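Local coordinates for protein aminoacyltransferase FemA (Staphylococcus aureus, PDB 1LRZ) that catalyses addition of glycines 2 and 3 to the pentaglycine bridge of staphylococcal peptidoglycan, using glycyl-tRNA(Gly) as donor, at residues L6-F11 / T40-I45; F23-G28 / A54-T59; D16-S21 / G75-Y80; H29-L34 / Y231-V236. All blocks are in the same frame, centred on the assembly; numbering follows the deposited sequence.

Contact 1: residues L6-F11 / T40-I45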
loop_
_atom_site.group_PDB
_atom_site.type_symbol
_atom_site.label_atom_id
_atom_site.label_comp_id
_atom_site.label_asym_id
_atom_site.label_seq_id
_atom_site.Cartn_x
_atom_site.Cartn_y
_atom_site.Cartn_z
ATOM N N LEU A 6 21.215 18.460 -3.755
ATOM C CA LEU A 6 20.384 18.981 -2.680
ATOM C C LEU A 6 20.789 18.349 -1.360
ATOM O O LEU A 6 21.300 17.225 -1.331
ATOM C CB LEU A 6 18.905 18.650 -2.942
ATOM C CG LEU A 6 18.215 19.072 -4.244
ATOM C CD1 LEU A 6 16.785 18.551 -4.224
ATOM C CD2 LEU A 6 18.226 20.608 -4.392
ATOM N N THR A 7 20.559 19.065 -0.264
ATOM C CA THR A 7 20.851 18.520 1.057
ATOM C C THR A 7 19.656 17.626 1.369
ATOM O O THR A 7 18.597 17.775 0.763
ATOM C CB THR A 7 20.912 19.618 2.117
ATOM O OG1 THR A 7 19.609 20.194 2.272
ATOM C CG2 THR A 7 21.915 20.711 1.688
ATOM N N ALA A 8 19.814 16.706 2.310
ATOM C CA ALA A 8 18.730 15.804 2.670
ATOM C C ALA A 8 17.508 16.585 3.154
ATOM O O ALA A 8 16.364 16.222 2.858
ATOM C CB ALA A 8 19.201 14.824 3.754
ATOM N N LYS A 9 17.754 17.656 3.901
ATOM C CA LYS A 9 16.672 18.474 4.433
ATOM C C LYS A 9 15.867 19.116 3.302
ATOM O O LYS A 9 14.639 19.054 3.288
ATOM C CB LYS A 9 17.253 19.545 5.362
ATOM C CG LYS A 9 16.219 20.460 5.991
ATOM C CD LYS A 9 16.891 21.588 6.773
ATOM C CE LYS A 9 15.899 22.665 7.183
ATOM N NZ LYS A 9 16.603 23.821 7.812
ATOM N N GLU A 10 16.560 19.722 2.347
ATOM C CA GLU A 10 15.880 20.354 1.221
ATOM C C GLU A 10 15.084 19.316 0.442
ATOM O O GLU A 10 13.965 19.571 0.029
ATOM C CB GLU A 10 16.880 20.989 0.250
ATOM C CG GLU A 10 17.851 21.964 0.866
ATOM C CD GLU A 10 18.809 22.516 -0.166
ATOM O OE1 GLU A 10 19.370 21.714 -0.939
ATOM O OE2 GLU A 10 19.000 23.746 -0.205
ATOM N N PHE A 11 15.712 18.168 0.205
ATOM C CA PHE A 11 15.108 17.080 -0.544
ATOM C C PHE A 11 13.808 16.626 0.104
ATOM O O PHE A 11 12.765 16.602 -0.540
ATOM C CB PHE A 11 16.061 15.890 -0.604
ATOM C CG PHE A 11 15.515 14.729 -1.377
ATOM C CD1 PHE A 11 15.391 14.799 -2.762
ATOM C CD2 PHE A 11 15.136 13.561 -0.724
ATOM C CE1 PHE A 11 14.900 13.716 -3.492
ATOM C CE2 PHE A 11 14.641 12.467 -1.442
ATOM C CZ PHE A 11 14.524 12.543 -2.827
ATOM N N THR A 40 24.763 6.957 -3.520
ATOM C CA THR A 40 23.483 7.656 -3.580
ATOM C C THR A 40 23.620 9.152 -3.819
ATOM O O THR A 40 24.436 9.822 -3.184
ATOM C CB THR A 40 22.689 7.408 -2.274
ATOM O OG1 THR A 40 22.734 6.008 -1.958
ATOM C CG2 THR A 40 21.228 7.820 -2.439
ATOM N N HIS A 41 22.814 9.666 -4.746
ATOM C CA HIS A 41 22.829 11.086 -5.093
ATOM C C HIS A 41 21.471 11.750 -4.892
ATOM O O HIS A 41 20.416 11.139 -5.134
ATOM C CB HIS A 41 23.205 11.295 -6.560
ATOM C CG HIS A 41 24.564 10.791 -6.933
ATOM N ND1 HIS A 41 24.916 9.460 -6.848
ATOM C CD2 HIS A 41 25.625 11.426 -7.481
ATOM C CE1 HIS A 41 26.132 9.297 -7.337
ATOM N NE2 HIS A 41 26.584 10.475 -7.729
ATOM N N LEU A 42 21.508 13.004 -4.451
ATOM C CA LEU A 42 20.297 13.794 -4.281
ATOM C C LEU A 42 20.492 14.995 -5.195
ATOM O O LEU A 42 21.320 15.872 -4.917
ATOM C CB LEU A 42 20.124 14.253 -2.831
ATOM C CG LEU A 42 19.905 13.167 -1.769
ATOM C CD1 LEU A 42 19.736 13.837 -0.407
ATOM C CD2 LEU A 42 18.682 12.332 -2.115
ATOM N N VAL A 43 19.751 15.016 -6.299
ATOM C CA VAL A 43 19.855 16.101 -7.260
ATOM C C VAL A 43 18.513 16.817 -7.392
ATOM O O VAL A 43 17.483 16.315 -6.928
ATOM C CB VAL A 43 20.319 15.571 -8.654
ATOM C CG1 VAL A 43 21.674 14.876 -8.521
ATOM C CG2 VAL A 43 19.286 14.606 -9.231
ATOM N N GLY A 44 18.531 17.999 -8.000
ATOM C CA GLY A 44 17.306 18.743 -8.180
ATOM C C GLY A 44 17.554 20.052 -8.903
ATOM O O GLY A 44 18.640 20.290 -9.435
ATOM N N ILE A 45 16.533 20.896 -8.929
ATOM C CA ILE A 45 16.630 22.200 -9.562
ATOM C C ILE A 45 16.146 23.224 -8.554
ATOM O O ILE A 45 15.184 22.983 -7.818
ATOM C CB ILE A 45 15.728 22.305 -10.821
ATOM C CG1 ILE A 45 16.182 21.312 -11.889
ATOM C CG2 ILE A 45 15.763 23.731 -11.375
ATOM C CD1 ILE A 45 15.215 21.178 -13.040
#

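Contact 2: residues F23-G28 / A54-T59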
loop_
_atom_site.group_PDB
_atom_site.type_symbol
_atom_site.label_atom_id
_atom_site.label_comp_id
_atom_site.label_asym_id
_atom_site.label_seq_id
_atom_site.Cartn_x
_atom_site.Cartn_y
_atom_site.Cartn_z
ATOM N N PHE A 23 7.300 6.787 -2.113
ATOM C CA PHE A 23 7.912 6.582 -0.804
ATOM C C PHE A 23 9.420 6.351 -0.922
ATOM O O PHE A 23 10.130 6.422 0.075
ATOM C CB PHE A 23 7.248 5.421 -0.028
ATOM C CG PHE A 23 7.324 4.078 -0.718
ATOM C CD1 PHE A 23 6.256 3.610 -1.486
ATOM C CD2 PHE A 23 8.457 3.281 -0.590
ATOM C CE1 PHE A 23 6.314 2.365 -2.115
ATOM C CE2 PHE A 23 8.527 2.028 -1.219
ATOM C CZ PHE A 23 7.452 1.572 -1.982
ATOM N N THR A 24 9.898 6.072 -2.137
ATOM C CA THR A 24 11.336 5.889 -2.373
ATOM C C THR A 24 12.035 7.250 -2.568
ATOM O O THR A 24 13.264 7.327 -2.591
ATOM C CB THR A 24 11.607 5.018 -3.626
ATOM O OG1 THR A 24 10.753 5.454 -4.691
ATOM C CG2 THR A 24 11.348 3.539 -3.325
ATOM N N GLN A 25 11.252 8.317 -2.729
ATOM C CA GLN A 25 11.812 9.665 -2.899
ATOM C C GLN A 25 11.723 10.368 -1.543
ATOM O O GLN A 25 11.120 11.437 -1.416
ATOM C CB GLN A 25 11.027 10.450 -3.966
ATOM C CG GLN A 25 11.245 9.923 -5.399
ATOM C CD GLN A 25 12.711 10.005 -5.851
ATOM O OE1 GLN A 25 13.259 9.063 -6.449
ATOM N NE2 GLN A 25 13.342 11.135 -5.580
ATOM N N THR A 26 12.339 9.755 -0.534
ATOM C CA THR A 26 12.312 10.278 0.837
ATOM C C THR A 26 13.686 10.211 1.505
ATOM O O THR A 26 14.589 9.505 1.050
ATOM C CB THR A 26 11.358 9.446 1.727
ATOM O OG1 THR A 26 11.822 8.088 1.759
ATOM C CG2 THR A 26 9.936 9.471 1.181
ATOM N N VAL A 27 13.821 10.931 2.609
ATOM C CA VAL A 27 15.073 10.939 3.352
ATOM C C VAL A 27 15.325 9.550 3.932
ATOM O O VAL A 27 16.462 9.061 3.933
ATOM C CB VAL A 27 15.016 11.985 4.473
ATOM C CG1 VAL A 27 16.232 11.858 5.383
ATOM C CG2 VAL A 27 14.960 13.365 3.855
ATOM N N GLY A 28 14.259 8.906 4.406
ATOM C CA GLY A 28 14.402 7.571 4.958
ATOM C C GLY A 28 14.931 6.583 3.923
ATOM O O GLY A 28 15.746 5.717 4.244
ATOM N N ALA A 54 12.329 20.865 -8.164
ATOM C CA ALA A 54 12.450 19.522 -8.746
ATOM C C ALA A 54 13.493 18.769 -7.953
ATOM O O ALA A 54 14.473 19.357 -7.494
ATOM C CB ALA A 54 12.868 19.594 -10.209
ATOM N N ALA A 55 13.291 17.468 -7.789
ATOM C CA ALA A 55 14.239 16.667 -7.027
ATOM C C ALA A 55 14.215 15.203 -7.441
ATOM O O ALA A 55 13.234 14.713 -8.005
ATOM C CB ALA A 55 13.921 16.772 -5.528
ATOM N N CYS A 56 15.301 14.500 -7.151
ATOM C CA CYS A 56 15.355 13.087 -7.444
ATOM C C CYS A 56 16.466 12.415 -6.688
ATOM O O CYS A 56 17.604 12.911 -6.629
ATOM C CB CYS A 56 15.545 12.824 -8.936
ATOM S SG CYS A 56 15.154 11.108 -9.408
ATOM N N LEU A 57 16.115 11.296 -6.075
ATOM C CA LEU A 57 17.082 10.497 -5.365
ATOM C C LEU A 57 17.548 9.503 -6.431
ATOM O O LEU A 57 16.732 8.865 -7.100
ATOM C CB LEU A 57 16.417 9.785 -4.189
ATOM C CG LEU A 57 17.267 8.810 -3.379
ATOM C CD1 LEU A 57 16.548 8.511 -2.066
ATOM C CD2 LEU A 57 17.485 7.522 -4.159
ATOM N N LEU A 58 18.855 9.407 -6.613
ATOM C CA LEU A 58 19.432 8.501 -7.601
ATOM C C LEU A 58 20.363 7.540 -6.894
ATOM O O LEU A 58 21.012 7.913 -5.913
ATOM C CB LEU A 58 20.268 9.280 -8.624
ATOM C CG LEU A 58 19.678 10.466 -9.398
ATOM C CD1 LEU A 58 20.820 11.220 -10.092
ATOM C CD2 LEU A 58 18.660 9.973 -10.405
ATOM N N THR A 59 20.410 6.302 -7.372
ATOM C CA THR A 59 21.329 5.323 -6.818
ATOM C C THR A 59 22.166 4.835 -7.994
ATOM O O THR A 59 21.696 4.780 -9.131
ATOM C CB THR A 59 20.617 4.119 -6.152
ATOM O OG1 THR A 59 19.596 3.617 -7.024
ATOM C CG2 THR A 59 20.028 4.529 -4.795
#

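Contact 3: residues D16-S21 / G75-Y80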
loop_
_atom_site.group_PDB
_atom_site.type_symbol
_atom_site.label_atom_id
_atom_site.label_comp_id
_atom_site.label_asym_id
_atom_site.label_seq_id
_atom_site.Cartn_x
_atom_site.Cartn_y
_atom_site.Cartn_z
ATOM N N ASP A 16 7.946 16.029 0.256
ATOM C CA ASP A 16 6.777 15.909 1.134
ATOM C C ASP A 16 5.643 16.837 0.694
ATOM O O ASP A 16 4.484 16.598 1.016
ATOM C CB ASP A 16 7.120 16.275 2.587
ATOM C CG ASP A 16 7.677 15.111 3.386
ATOM O OD1 ASP A 16 7.986 15.332 4.575
ATOM O OD2 ASP A 16 7.804 13.987 2.848
ATOM N N SER A 17 5.974 17.899 -0.031
ATOM C CA SER A 17 4.963 18.855 -0.454
ATOM C C SER A 17 4.407 18.620 -1.849
ATOM O O SER A 17 3.532 19.348 -2.289
ATOM C CB SER A 17 5.538 20.276 -0.399
ATOM O OG SER A 17 6.497 20.479 -1.435
ATOM N N MET A 18 4.900 17.604 -2.543
ATOM C CA MET A 18 4.476 17.374 -3.921
ATOM C C MET A 18 3.631 16.127 -4.158
ATOM O O MET A 18 3.787 15.114 -3.473
ATOM C CB MET A 18 5.723 17.296 -4.829
ATOM C CG MET A 18 6.499 18.642 -5.018
ATOM S SD MET A 18 5.579 19.814 -6.037
ATOM C CE MET A 18 5.989 19.281 -7.632
ATOM N N PRO A 19 2.717 16.194 -5.135
ATOM C CA PRO A 19 1.876 15.035 -5.455
ATOM C C PRO A 19 2.765 14.065 -6.226
ATOM O O PRO A 19 3.749 14.477 -6.844
ATOM C CB PRO A 19 0.779 15.628 -6.343
ATOM C CG PRO A 19 1.477 16.783 -7.007
ATOM C CD PRO A 19 2.257 17.390 -5.855
ATOM N N TYR A 20 2.425 12.782 -6.192
ATOM C CA TYR A 20 3.206 11.770 -6.884
ATOM C C TYR A 20 4.690 11.772 -6.511
ATOM O O TYR A 20 5.571 11.748 -7.365
ATOM C CB TYR A 20 3.018 11.894 -8.404
ATOM C CG TYR A 20 1.697 11.300 -8.865
ATOM C CD1 TYR A 20 1.495 9.913 -8.868
ATOM C CD2 TYR A 20 0.619 12.117 -9.205
ATOM C CE1 TYR A 20 0.252 9.355 -9.191
ATOM C CE2 TYR A 20 -0.632 11.565 -9.530
ATOM C CZ TYR A 20 -0.803 10.192 -9.518
ATOM O OH TYR A 20 -2.032 9.649 -9.814
ATOM N N SER A 21 4.955 11.842 -5.218
ATOM C CA SER A 21 6.315 11.748 -4.717
ATOM C C SER A 21 6.254 10.370 -4.063
ATOM O O SER A 21 5.594 10.191 -3.047
ATOM C CB SER A 21 6.602 12.841 -3.684
ATOM O OG SER A 21 5.530 12.960 -2.764
ATOM N N GLY A 75 11.568 8.380 -9.329
ATOM C CA GLY A 75 11.593 9.829 -9.418
ATOM C C GLY A 75 11.797 10.199 -10.872
ATOM O O GLY A 75 11.816 9.315 -11.719
ATOM N N PRO A 76 11.994 11.482 -11.198
ATOM C CA PRO A 76 12.034 12.630 -10.287
ATOM C C PRO A 76 10.675 13.168 -9.850
ATOM O O PRO A 76 9.639 12.840 -10.428
ATOM C CB PRO A 76 12.799 13.672 -11.094
ATOM C CG PRO A 76 12.338 13.397 -12.486
ATOM C CD PRO A 76 12.370 11.886 -12.566
ATOM N N VAL A 77 10.700 13.997 -8.816
ATOM C CA VAL A 77 9.495 14.647 -8.318
ATOM C C VAL A 77 9.628 16.041 -8.928
ATOM O O VAL A 77 10.601 16.750 -8.668
ATOM C CB VAL A 77 9.499 14.718 -6.787
ATOM C CG1 VAL A 77 8.206 15.347 -6.292
ATOM C CG2 VAL A 77 9.666 13.296 -6.211
ATOM N N ILE A 78 8.663 16.413 -9.761
ATOM C CA ILE A 78 8.712 17.689 -10.451
ATOM C C ILE A 78 7.313 17.982 -10.996
ATOM O O ILE A 78 6.484 17.071 -11.117
ATOM C CB ILE A 78 9.746 17.581 -11.610
ATOM C CG1 ILE A 78 9.893 18.903 -12.365
ATOM C CG2 ILE A 78 9.321 16.487 -12.571
ATOM C CD1 ILE A 78 11.013 18.852 -13.397
ATOM N N ASP A 79 7.040 19.244 -11.310
ATOM C CA ASP A 79 5.736 19.606 -11.869
ATOM C C ASP A 79 5.723 19.154 -13.327
ATOM O O ASP A 79 6.319 19.805 -14.199
ATOM C CB ASP A 79 5.515 21.123 -11.754
ATOM C CG ASP A 79 4.333 21.618 -12.583
ATOM O OD1 ASP A 79 3.433 20.809 -12.897
ATOM O OD2 ASP A 79 4.301 22.829 -12.902
ATOM N N TYR A 80 5.046 18.040 -13.599
ATOM C CA TYR A 80 5.010 17.515 -14.960
ATOM C C TYR A 80 4.114 18.260 -15.943
ATOM O O TYR A 80 4.048 17.880 -17.105
ATOM C CB TYR A 80 4.669 16.017 -14.960
ATOM C CG TYR A 80 5.824 15.134 -14.535
ATOM C CD1 TYR A 80 5.953 14.708 -13.212
ATOM C CD2 TYR A 80 6.801 14.728 -15.462
ATOM C CE1 TYR A 80 7.026 13.893 -12.819
ATOM C CE2 TYR A 80 7.875 13.917 -15.080
ATOM C CZ TYR A 80 7.981 13.501 -13.760
ATOM O OH TYR A 80 9.029 12.692 -13.369
HETATM O O HOH W 1 4.455 16.599 -8.896
#

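Contact 4: residues H29-L34 / Y231-V236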
loop_
_atom_site.group_PDB
_atom_site.type_symbol
_atom_site.label_atom_id
_atom_site.label_comp_id
_atom_site.label_asym_id
_atom_site.label_seq_id
_atom_site.Cartn_x
_atom_site.Cartn_y
_atom_site.Cartn_z
ATOM N N HIS A 29 14.482 6.697 2.674
ATOM C CA HIS A 29 14.964 5.774 1.645
ATOM C C HIS A 29 16.418 6.115 1.310
ATOM O O HIS A 29 17.221 5.221 1.039
ATOM C CB HIS A 29 14.099 5.846 0.383
ATOM C CG HIS A 29 14.336 4.717 -0.571
ATOM N ND1 HIS A 29 14.951 4.885 -1.795
ATOM C CD2 HIS A 29 14.037 3.400 -0.482
ATOM C CE1 HIS A 29 15.015 3.723 -2.418
ATOM N NE2 HIS A 29 14.468 2.805 -1.642
ATOM N N TYR A 30 16.741 7.408 1.348
ATOM C CA TYR A 30 18.099 7.893 1.087
ATOM C C TYR A 30 19.058 7.269 2.095
ATOM O O TYR A 30 20.116 6.743 1.729
ATOM C CB TYR A 30 18.149 9.418 1.233
ATOM C CG TYR A 30 19.543 10.023 1.209
ATOM C CD1 TYR A 30 20.338 9.950 0.067
ATOM C CD2 TYR A 30 20.040 10.716 2.315
ATOM C CE1 TYR A 30 21.596 10.555 0.017
ATOM C CE2 TYR A 30 21.303 11.333 2.279
ATOM C CZ TYR A 30 22.072 11.247 1.124
ATOM O OH TYR A 30 23.307 11.860 1.068
ATOM N N GLU A 31 18.678 7.336 3.370
ATOM C CA GLU A 31 19.500 6.785 4.440
ATOM C C GLU A 31 19.577 5.267 4.342
ATOM O O GLU A 31 20.613 4.669 4.642
ATOM C CB GLU A 31 18.952 7.225 5.795
ATOM C CG GLU A 31 18.900 8.734 5.922
ATOM C CD GLU A 31 18.635 9.204 7.333
ATOM O OE1 GLU A 31 18.115 8.402 8.135
ATOM O OE2 GLU A 31 18.932 10.380 7.642
ATOM N N LEU A 32 18.486 4.646 3.905
ATOM C CA LEU A 32 18.456 3.200 3.740
ATOM C C LEU A 32 19.490 2.775 2.690
ATOM O O LEU A 32 20.336 1.918 2.947
ATOM C CB LEU A 32 17.070 2.736 3.287
ATOM C CG LEU A 32 16.998 1.258 2.896
ATOM C CD1 LEU A 32 17.460 0.397 4.056
ATOM C CD2 LEU A 32 15.578 0.896 2.517
ATOM N N LYS A 33 19.415 3.375 1.506
ATOM C CA LYS A 33 20.343 3.042 0.434
ATOM C C LYS A 33 21.797 3.294 0.836
ATOM O O LYS A 33 22.681 2.498 0.509
ATOM C CB LYS A 33 19.983 3.833 -0.828
ATOM C CG LYS A 33 18.700 3.364 -1.501
ATOM C CD LYS A 33 18.869 1.941 -2.005
ATOM C CE LYS A 33 17.702 1.494 -2.866
ATOM N NZ LYS A 33 17.943 0.123 -3.413
ATOM N N LEU A 34 22.045 4.396 1.542
ATOM C CA LEU A 34 23.394 4.712 1.999
ATOM C C LEU A 34 23.854 3.605 2.943
ATOM O O LEU A 34 24.975 3.115 2.839
ATOM C CB LEU A 34 23.425 6.054 2.741
ATOM C CG LEU A 34 23.414 7.323 1.882
ATOM C CD1 LEU A 34 23.429 8.557 2.777
ATOM C CD2 LEU A 34 24.629 7.318 0.949
ATOM N N TYR A 231 14.975 2.392 8.920
ATOM C CA TYR A 231 15.215 3.685 8.287
ATOM C C TYR A 231 14.004 4.542 7.930
ATOM O O TYR A 231 14.124 5.762 7.852
ATOM C CB TYR A 231 16.112 3.504 7.061
ATOM C CG TYR A 231 17.463 2.905 7.413
ATOM C CD1 TYR A 231 17.676 1.529 7.332
ATOM C CD2 TYR A 231 18.501 3.705 7.903
ATOM C CE1 TYR A 231 18.881 0.955 7.734
ATOM C CE2 TYR A 231 19.721 3.139 8.315
ATOM C CZ TYR A 231 19.895 1.761 8.228
ATOM O OH TYR A 231 21.059 1.171 8.669
ATOM N N TYR A 232 12.845 3.928 7.717
ATOM C CA TYR A 232 11.653 4.702 7.385
ATOM C C TYR A 232 11.016 5.239 8.663
ATOM O O TYR A 232 10.282 6.221 8.634
ATOM C CB TYR A 232 10.643 3.834 6.627
ATOM C CG TYR A 232 10.983 3.566 5.168
ATOM C CD1 TYR A 232 12.240 3.881 4.638
ATOM C CD2 TYR A 232 10.044 2.972 4.321
ATOM C CE1 TYR A 232 12.549 3.611 3.295
ATOM C CE2 TYR A 232 10.342 2.699 2.989
ATOM C CZ TYR A 232 11.593 3.019 2.482
ATOM O OH TYR A 232 11.870 2.737 1.168
ATOM N N LYS A 233 11.285 4.568 9.781
ATOM C CA LYS A 233 10.775 4.969 11.090
ATOM C C LYS A 233 9.265 5.169 11.166
ATOM O O LYS A 233 8.514 4.193 11.123
ATOM C CB LYS A 233 11.517 6.225 11.564
ATOM C CG LYS A 233 13.014 5.958 11.789
ATOM C CD LYS A 233 13.831 7.231 11.936
ATOM C CE LYS A 233 15.322 6.918 11.895
ATOM N NZ LYS A 233 16.132 8.163 11.746
ATOM N N ASP A 234 8.803 6.409 11.284
ATOM C CA ASP A 234 7.366 6.629 11.386
ATOM C C ASP A 234 6.645 6.596 10.048
ATOM O O ASP A 234 5.423 6.750 10.000
ATOM C CB ASP A 234 7.060 7.954 12.067
ATOM C CG ASP A 234 7.661 9.127 11.337
ATOM O OD1 ASP A 234 7.099 10.234 11.436
ATOM O OD2 ASP A 234 8.697 8.938 10.676
ATOM N N ARG A 235 7.387 6.397 8.965
ATOM C CA ARG A 235 6.759 6.339 7.654
ATOM C C ARG A 235 6.453 4.912 7.226
ATOM O O ARG A 235 6.190 4.630 6.055
ATOM C CB ARG A 235 7.613 7.082 6.638
ATOM C CG ARG A 235 7.788 8.523 7.102
ATOM C CD ARG A 235 7.899 9.473 5.976
ATOM N NE ARG A 235 8.004 10.852 6.444
ATOM C CZ ARG A 235 8.036 11.891 5.623
ATOM N NH1 ARG A 235 8.140 13.127 6.104
ATOM N NH2 ARG A 235 7.956 11.684 4.313
ATOM N N VAL A 236 6.496 4.009 8.198
ATOM C CA VAL A 236 6.144 2.619 7.959
ATOM C C VAL A 236 5.377 2.104 9.177
ATOM O O VAL A 236 5.708 2.433 10.310
ATOM C CB VAL A 236 7.398 1.733 7.694
ATOM C CG1 VAL A 236 8.397 1.854 8.840
ATOM C CG2 VAL A 236 6.972 0.281 7.521
HETATM O O HOH W 2 16.226 7.039 8.739
HETATM O O HOH W 3 15.710 9.961 9.286
#

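Contact 1: residues L6-F11 / T40-I45
Leu42 and Phe11 reach each other through different first torsions. In Leu42 the CG is anti to the carbonyl carbon (chi1 -65°), which sends both methyls out from the strand, whereas Phe11 sets CG anti to its backbone N (chi1 -179°) and so lowers its ring from the helix toward the strand. Leu42 stands roughly perpendicular to the Phe11 side chain, and Leu42 CD2 settles over the middle of one ring face, 3.9 Å from the centroid of Phe11 and only 6° off the ring normal, a well-centred CH-pi contact. The branched leucine suits this place because its second methyl serves a different partner: Leu42 CD1 lies 3.8 Å from Ala8 CA, where the small alanine lets the first turn of the helix come close. Leu6 works along the strand instead. Its N donates a hydrogen bond to Leu42 O at 2.8 Å, and its CD1 comes within 3.6 Å of Val43 O, passing alongside Gly44, which has no side chain to block it. Just beyond, Thr7 and Glu10 form a capping box: Thr7 N donates a hydrogen bond to Glu10 OE1 at 3.0 Å, and Glu10 N is received by Thr7 OG1, whose modelled place is less sure. The start of helix 8-16 is thereby fixed right after the strand bond. Among its neighbours, edge strand 2-5 pairs with strand 39-46, Phe11 also touches Ala55 and Leu57 of strand 52-63, Tyr30 of helix 27-35 packs on Leu42, and helix 83-98 covers Val43 and Ile45.

Contact 2: residues F23-G28 / A54-T59
The flat terminal amide of Gln25 is set end-on against the backbone where Cys56 passes into Leu57, with Gln25 CD 3.6 Å from Leu57 N. Its oxygen and nitrogen are probably exchanged in the model, so the pairing of its two ends with the strand remains open; the position of the group as a whole is clear. Leu57 N lies beyond the end of the amide and close to its plane, while Leu57 CB, 4.1 Å from Gln25 CD, and the Phe11 ring both stand off one face. Asn73 and Val77 pack around the rest of the glutamine. A bend at chi2 (-61°) folds the chain over so that a residue whose CB does not face the strand can still deliver its amide there, and a glutamine has just the length and polarity for a buried place beside main-chain groups. Leu57 answers from the strand. Its CD1 lies against two carbonyl oxygens of the loop, 3.5 Å from Thr24 O and 3.8 Å from Thr26 O. Across the turn itself, Thr26 OG1 donates to Phe23 O at 2.9 Å and also accepts from His29 N, the N-cap bond of helix 27-35. Thr24 OG1 is hydrogen-bonded to His22 ND1 and Asn73 O. Such a loop, joining the first two helices and lying over strands 39-46 and 52-63 in the antiparallel part of the sheet, fits the GNAT-like arrangement of the FemABX family, with helices 8-16 and 27-35 following strand 2-5 and strands 39-46, 52-63 and 67-78 coming after.

Contact 3: residues D16-S21 / G75-Y80
Apolar contact is led by Met18 and Val77, which run alongside each other with opposite headings. Met18 CB presses on Val77 CG1 at 3.5 Å, tighter than usual for two carbons, while the thioether chain, bent at both chi2 (-71°) and chi3 (-83°), curls back so that Met18 CE lies against the peptide link after Ile78, 3.8 Å from Asp79 N. A flexible methionine can follow such a curved path along a strand end. Both branches of Val77 are used: CG1 touches Ser21 as well as Met18, and Val77 CG2 also rests on Ser21, 4.0 Å from Ser21 CB. Polar contact between the segments runs through water. A single molecule donates to Pro19 O and to Ile78 O, each at 3.0 Å, bridging two carbonyls that cannot bond to one another directly. Within each segment, hydroxyls meet backbone carbonyls. Tyr80 OH donates back to Pro76 O, four residues earlier, at 3.0 Å, and Ile78 CG2 lies over one face of the Tyr80 ring, offset toward the rim; a cis peptide precedes Pro76. Ser21 OG lies 2.9 Å from Met18 O, with Thr15 O as a second possible acceptor. Tyr20, in a left-handed backbone conformation, carries its ring off to Tyr110 and Phe323, and its hydroxyl bonds to Arg360. With no direct hydrogen bond across, the meeting of these two segments rests mainly on close carbon packing and one shared water, an arrangement whose fit probably depends on the shapes of Met18 and Val77 more than on polar pairing.

Contact 4: residues H29-L34 / Y231-V236
Tyr231 and Leu32 meet nearly at right angles, each placed by its first torsion. The tyrosine has CG anti to its carbonyl carbon (chi1 -60°), laying one ring face against the helix backbone, with Leu32 CA 4.2 Å from the centroid of the Tyr231 ring in a CH-pi contact. Leu32 turns CG anti to its own N (chi1 172°), bringing CD1 to the ring's margin on the face that Leu32 CA covers, 3.5 Å from Tyr231 CD1, while its other methyl, CD2, reaches Tyr232 CE1 at 4.1 Å. One leucine thus serves two consecutive tyrosines, a task for which its forked end is well shaped. Tyr232 runs parallel to the His29 side chain, and its CE1 comes 3.6 Å from His29 CA; the still closer approach of its hydroxyl to the imidazole is doubtful. Where Lys233 is exposed, its long extended chain passes across that of Glu31. Glu31 OE1 and Lys233 NZ stand 4.1 Å apart, too far for a salt bridge, and a water joins them, donating to Glu31 OE1 at 3.1 Å and accepting from Lys233 NZ at 3.1 Å. A second water donates to Tyr231 O at 2.6 Å and is weakly bonded to Lys233 NZ; its approach to Glu31 is too short to trust. Apolar contacts therefore occupy the more buried part, while toward solvent the opposite charges probably favour each other through water.

In the fold
Contacts 1 to 3 reach one sheet, and contacts 2 and 4 share helix 27-35. Contacts 1 and 2, with centres about 8 Å apart, share the seam between strands 39-46 and 52-63, where Val43 O and Cys56 N are 2.8 Å apart, probably hydrogen-bonded. Contact 3 continues the same sheet, its centre about 10 Å from that of contact 2, and Ala55 O probably accepts from Val77 N. Contact 4, its centre also about 10 Å from that of contact 2, joins helix 27-35 of the probably GNAT-like N-terminal part to helix 222-232. Although contacts 3 and 4 have centres about 18 Å apart, a salt bridge from Asp16 OD1 to Arg235 NH1, 2.7 Å long, links them directly.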